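MS5a (Brassica napus, PDB 6L77) is a meiosis-related protein of unsettled role, whose cystatin-like part is linked to non-canonical enhancement of papain. Local coordinates at residues Asp199-Thr211 / His217-Pro229. Numbering follows the deposited sequence.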
loop_
_atom_site.group_PDB
_atom_site.type_symbol
_atom_site.label_atom_id
_atom_site.label_comp_id
_atom_site.label_asym_id
_atom_site.label_seq_id
_atom_site.Cartn_x
_atom_site.Cartn_y
_atom_site.Cartn_z
ATOM N N ASP A 199 4.195 -20.552 -18.939
ATOM C CA ASP A 199 4.865 -19.677 -19.887
ATOM C C ASP A 199 5.964 -18.854 -19.226
ATOM O O ASP A 199 6.330 -17.791 -19.740
ATOM C CB ASP A 199 3.847 -18.768 -20.579
ATOM C CG ASP A 199 3.065 -19.490 -21.666
ATOM O OD1 ASP A 199 3.687 -20.254 -22.437
ATOM O OD2 ASP A 199 1.833 -19.298 -21.753
ATOM N N GLY A 200 6.491 -19.324 -18.099
ATOM C CA GLY A 200 7.575 -18.649 -17.420
ATOM C C GLY A 200 7.089 -17.698 -16.348
ATOM O O GLY A 200 6.161 -18.016 -15.598
ATOM N N VAL A 201 7.719 -16.526 -16.261
ATOM C CA VAL A 201 7.320 -15.478 -15.329
ATOM C C VAL A 201 7.443 -14.130 -16.029
ATOM O O VAL A 201 8.154 -13.984 -17.026
ATOM C CB VAL A 201 8.172 -15.476 -14.039
ATOM C CG1 VAL A 201 8.034 -16.791 -13.284
ATOM C CG2 VAL A 201 9.620 -15.202 -14.377
ATOM N N CYS A 202 6.733 -13.138 -15.495
ATOM C CA CYS A 202 6.881 -11.750 -15.915
ATOM C C CYS A 202 7.559 -10.980 -14.791
ATOM O O CYS A 202 7.193 -11.135 -13.623
ATOM C CB CYS A 202 5.533 -11.117 -16.261
ATOM S SG CYS A 202 5.649 -9.402 -16.839
ATOM N N LYS A 203 8.551 -10.163 -15.145
ATOM C CA LYS A 203 9.414 -9.507 -14.169
ATOM C C LYS A 203 8.957 -8.066 -13.981
ATOM O O LYS A 203 8.933 -7.288 -14.940
ATOM C CB LYS A 203 10.877 -9.573 -14.617
ATOM C CG LYS A 203 11.393 -10.989 -14.852
ATOM C CD LYS A 203 12.909 -11.018 -15.065
ATOM C CE LYS A 203 13.329 -10.227 -16.303
ATOM N NZ LYS A 203 14.786 -10.376 -16.629
ATOM N N HIS A 204 8.589 -7.720 -12.746
ATOM C CA HIS A 204 8.010 -6.426 -12.411
ATOM C C HIS A 204 8.874 -5.682 -11.402
ATOM O O HIS A 204 9.525 -6.287 -10.545
ATOM C CB HIS A 204 6.608 -6.562 -11.797
ATOM C CG HIS A 204 5.592 -7.205 -12.691
ATOM N ND1 HIS A 204 4.874 -6.499 -13.633
ATOM C CD2 HIS A 204 5.143 -8.482 -12.754
ATOM C CE1 HIS A 204 4.039 -7.318 -14.251
ATOM N NE2 HIS A 204 4.180 -8.526 -13.736
ATOM N N ILE A 205 8.829 -4.352 -11.486
ATOM C CA ILE A 205 9.275 -3.462 -10.418
ATOM C C ILE A 205 8.152 -2.472 -10.137
ATOM O O ILE A 205 7.600 -1.881 -11.071
ATOM C CB ILE A 205 10.571 -2.712 -10.789
ATOM C CG1 ILE A 205 11.751 -3.688 -10.869
ATOM C CG2 ILE A 205 10.854 -1.589 -9.794
ATOM C CD1 ILE A 205 13.028 -3.074 -11.433
ATOM N N ALA A 206 7.814 -2.299 -8.859
ATOM C CA ALA A 206 6.889 -1.261 -8.423
ATOM C C ALA A 206 7.643 -0.247 -7.574
ATOM O O ALA A 206 8.533 -0.611 -6.797
ATOM C CB ALA A 206 5.717 -1.848 -7.629
ATOM N N ILE A 207 7.298 1.025 -7.732
ATOM C CA ILE A 207 7.875 2.102 -6.934
ATOM C C ILE A 207 6.715 2.861 -6.310
ATOM O O ILE A 207 5.833 3.337 -7.029
ATOM C CB ILE A 207 8.751 3.041 -7.782
ATOM C CG1 ILE A 207 9.899 2.256 -8.426
ATOM C CG2 ILE A 207 9.296 4.175 -6.921
ATOM C CD1 ILE A 207 10.762 3.075 -9.374
ATOM N N VAL A 208 6.690 2.953 -4.978
ATOM C CA VAL A 208 5.551 3.551 -4.278
ATOM C C VAL A 208 6.058 4.493 -3.196
ATOM O O VAL A 208 6.846 4.083 -2.337
ATOM C CB VAL A 208 4.638 2.489 -3.637
ATOM C CG1 VAL A 208 3.468 3.188 -2.931
ATOM C CG2 VAL A 208 4.128 1.501 -4.667
ATOM N N ARG A 209 5.594 5.741 -3.219
ATOM C CA ARG A 209 5.874 6.668 -2.131
ATOM C C ARG A 209 4.674 6.735 -1.193
ATOM O O ARG A 209 3.551 7.018 -1.627
ATOM C CB ARG A 209 6.210 8.069 -2.639
ATOM C CG ARG A 209 6.628 8.981 -1.488
ATOM C CD ARG A 209 6.844 10.418 -1.929
ATOM N NE ARG A 209 7.975 10.548 -2.837
ATOM C CZ ARG A 209 7.875 10.838 -4.132
ATOM N NH1 ARG A 209 6.686 11.051 -4.691
ATOM N NH2 ARG A 209 8.977 10.937 -4.870
ATOM N N ARG A 210 4.917 6.475 0.085
ATOM C CA ARG A 210 3.943 6.705 1.141
ATOM C C ARG A 210 4.297 8.004 1.854
ATOM O O ARG A 210 5.389 8.133 2.418
ATOM C CB ARG A 210 3.927 5.550 2.147
ATOM C CG ARG A 210 2.896 5.747 3.273
ATOM C CD ARG A 210 3.442 5.226 4.613
ATOM N NE ARG A 210 3.593 3.771 4.610
ATOM C CZ ARG A 210 4.412 3.092 5.412
ATOM N NH1 ARG A 210 5.180 3.734 6.287
ATOM N NH2 ARG A 210 4.461 1.765 5.337
ATOM N N THR A 211 3.375 8.954 1.855
ATOM C CA THR A 211 3.548 10.156 2.650
ATOM C C THR A 211 2.429 10.208 3.676
ATOM O O THR A 211 1.296 9.807 3.394
ATOM C CB THR A 211 3.577 11.417 1.772
ATOM O OG1 THR A 211 2.391 11.481 0.983
ATOM C CG2 THR A 211 4.761 11.350 0.841
ATOM N N HIS A 217 -2.307 12.100 10.274
ATOM C CA HIS A 217 -1.807 10.790 9.873
ATOM C C HIS A 217 -2.585 10.236 8.684
ATOM O O HIS A 217 -2.663 9.020 8.508
ATOM C CB HIS A 217 -1.830 9.787 11.032
ATOM C CG HIS A 217 -1.098 10.248 12.251
ATOM N ND1 HIS A 217 0.207 10.689 12.215
ATOM C CD2 HIS A 217 -1.483 10.320 13.546
ATOM C CE1 HIS A 217 0.590 11.028 13.434
ATOM N NE2 HIS A 217 -0.417 10.812 14.259
ATOM N N CYS A 218 -3.172 11.119 7.870
ATOM C CA CYS A 218 -3.731 10.679 6.599
ATOM C C CYS A 218 -2.599 10.139 5.734
ATOM O O CYS A 218 -1.473 10.633 5.790
ATOM C CB CYS A 218 -4.453 11.838 5.905
ATOM S SG CYS A 218 -5.877 12.451 6.860
ATOM N N VAL A 219 -2.889 9.104 4.956
ATOM C CA VAL A 219 -1.864 8.361 4.225
ATOM C C VAL A 219 -2.115 8.556 2.737
ATOM O O VAL A 219 -3.195 8.212 2.240
ATOM C CB VAL A 219 -1.873 6.870 4.582
ATOM C CG1 VAL A 219 -0.926 6.108 3.677
ATOM C CG2 VAL A 219 -1.477 6.679 6.058
ATOM N N CYS A 220 -1.125 9.099 2.031
ATOM C CA CYS A 220 -1.170 9.243 0.583
ATOM C C CYS A 220 -0.180 8.268 -0.045
ATOM O O CYS A 220 0.973 8.175 0.396
ATOM C CB CYS A 220 -0.846 10.680 0.174
ATOM S SG CYS A 220 -0.681 10.867 -1.598
ATOM N N LEU A 221 -0.643 7.508 -1.035
ATOM C CA LEU A 221 0.209 6.608 -1.803
ATOM C C LEU A 221 0.277 7.094 -3.242
ATOM O O LEU A 221 -0.758 7.352 -3.861
ATOM C CB LEU A 221 -0.296 5.162 -1.765
ATOM C CG LEU A 221 -0.335 4.424 -0.417
ATOM C CD1 LEU A 221 -0.480 2.923 -0.646
ATOM C CD2 LEU A 221 0.905 4.704 0.408
ATOM N N LEU A 222 1.492 7.208 -3.769
ATOM C CA LEU A 222 1.715 7.554 -5.166
ATOM C C LEU A 222 2.706 6.551 -5.730
ATOM O O LEU A 222 3.791 6.376 -5.173
ATOM C CB LEU A 222 2.251 8.978 -5.309
ATOM C CG LEU A 222 2.522 9.389 -6.751
ATOM C CD1 LEU A 222 1.219 9.436 -7.526
ATOM C CD2 LEU A 222 3.228 10.744 -6.807
ATOM N N GLY A 223 2.350 5.899 -6.832
ATOM C CA GLY A 223 3.161 4.808 -7.329
ATOM C C GLY A 223 3.173 4.730 -8.844
ATOM O O GLY A 223 2.280 5.236 -9.536
ATOM N N GLU A 224 4.205 4.051 -9.343
ATOM C CA GLU A 224 4.368 3.760 -10.760
ATOM C C GLU A 224 4.953 2.364 -10.906
ATOM O O GLU A 224 5.689 1.893 -10.036
ATOM C CB GLU A 224 5.285 4.781 -11.439
ATOM C CG GLU A 224 4.660 6.159 -11.559
ATOM C CD GLU A 224 5.561 7.164 -12.251
ATOM O OE1 GLU A 224 6.784 6.903 -12.370
ATOM O OE2 GLU A 224 5.039 8.219 -12.675
ATOM N N SER A 225 4.620 1.706 -12.015
ATOM C CA SER A 225 5.076 0.354 -12.291
ATOM C C SER A 225 5.854 0.300 -13.596
ATOM O O SER A 225 5.641 1.113 -14.503
ATOM C CB SER A 225 3.901 -0.623 -12.367
ATOM O OG SER A 225 3.352 -0.827 -11.083
ATOM N N GLN A 226 6.750 -0.679 -13.686
ATOM C CA GLN A 226 7.555 -0.873 -14.881
ATOM C C GLN A 226 7.869 -2.357 -15.024
ATOM O O GLN A 226 7.821 -3.114 -14.054
ATOM C CB GLN A 226 8.841 -0.040 -14.822
ATOM C CG GLN A 226 9.738 -0.412 -13.648
ATOM C CD GLN A 226 10.944 0.495 -13.511
ATOM O OE1 GLN A 226 12.051 0.135 -13.913
ATOM N NE2 GLN A 226 10.740 1.672 -12.923
ATOM N N LEU A 227 8.174 -2.772 -16.248
ATOM C CA LEU A 227 8.611 -4.135 -16.509
ATOM C C LEU A 227 10.134 -4.193 -16.586
ATOM O O LEU A 227 10.787 -3.240 -17.021
ATOM C CB LEU A 227 8.013 -4.675 -17.813
ATOM C CG LEU A 227 6.495 -4.828 -17.897
ATOM C CD1 LEU A 227 6.109 -5.441 -19.225
ATOM C CD2 LEU A 227 5.985 -5.673 -16.756
ATOM N N VAL A 228 10.693 -5.322 -16.163
ATOM C CA VAL A 228 12.128 -5.567 -16.240
ATOM C C VAL A 228 12.417 -6.245 -17.581
ATOM O O VAL A 228 11.882 -7.337 -17.827
ATOM C CB VAL A 228 12.621 -6.439 -15.080
ATOM C CG1 VAL A 228 14.116 -6.678 -15.191
ATOM C CG2 VAL A 228 12.254 -5.817 -13.732
ATOM N N PRO A 229 13.249 -5.647 -18.455
ATOM C CA PRO A 229 13.651 -6.105 -19.795
ATOM C C PRO A 229 13.706 -7.624 -19.979
ATOM O O PRO A 229 14.604 -8.269 -19.440
ATOM C CB PRO A 229 15.051 -5.509 -19.950
ATOM C CG PRO A 229 15.084 -4.314 -19.013
ATOM C CD PRO A 229 13.844 -4.336 -18.151
HETATM O O HOH W 1 9.369 -9.232 -18.037
HETATM O O HOH W 2 5.301 -3.818 -13.153
#
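Leu227 sets its CD2 obliquely against the imidazole of His204, 3.4 Å from ND1, while a water lies in the ring plane at the ND1 edge and ties it to the carbonyl O of Gln226. NE2 of the same ring bonds to Gln194 OE1 and the ring stacks with Tyr192, which together should restrain its rotation. The other flat group, the guanidinium of Arg209, takes Leu222 CD2 at its edge, 4.1 Å from NH1; NH1 also makes a salt bridge to Asp104, while the carbonyls of Lys106 and Asp107 accept hydrogen bonds from NH1 and NH2 respectively.

At the open end of the hairpin Lys203 and Val228 cross at about a right angle, CB to CB 3.6 Å. The lysine bends at chi3 (-62°), which carries CE past Val228 CG1, 3.8 Å away. Cutting Lys203 back to an alanine would remove everything beyond CB and is likely to uncover Val228 CG1, which the aliphatic chain now flanks. CG2 of the valine turns instead to Ile205 CG1, at 3.6 Å. Ile205 in turn lies alongside Gln226, whose amide reaches on to the carbonyl of Asp110. Farther along, Leu221 CD2 rests 3.6 Å from Arg210 CB, against the start of a chain whose guanidinium ends at Tyr142 and Arg184.

The backbones pair in regular antiparallel fashion, both N-H and C=O used at Ile205, Ile207, Arg209 and Thr211. Gly223 CA lies 4.1 Å from Val208 CA, the closest CA pair of the two strands. The hairpin is the middle of the sheet: strand 82-88 flanks 219-227, strand 186-195 flanks 201-212, and helix 138-150 packs over the face of His204, Ala206 and Val208.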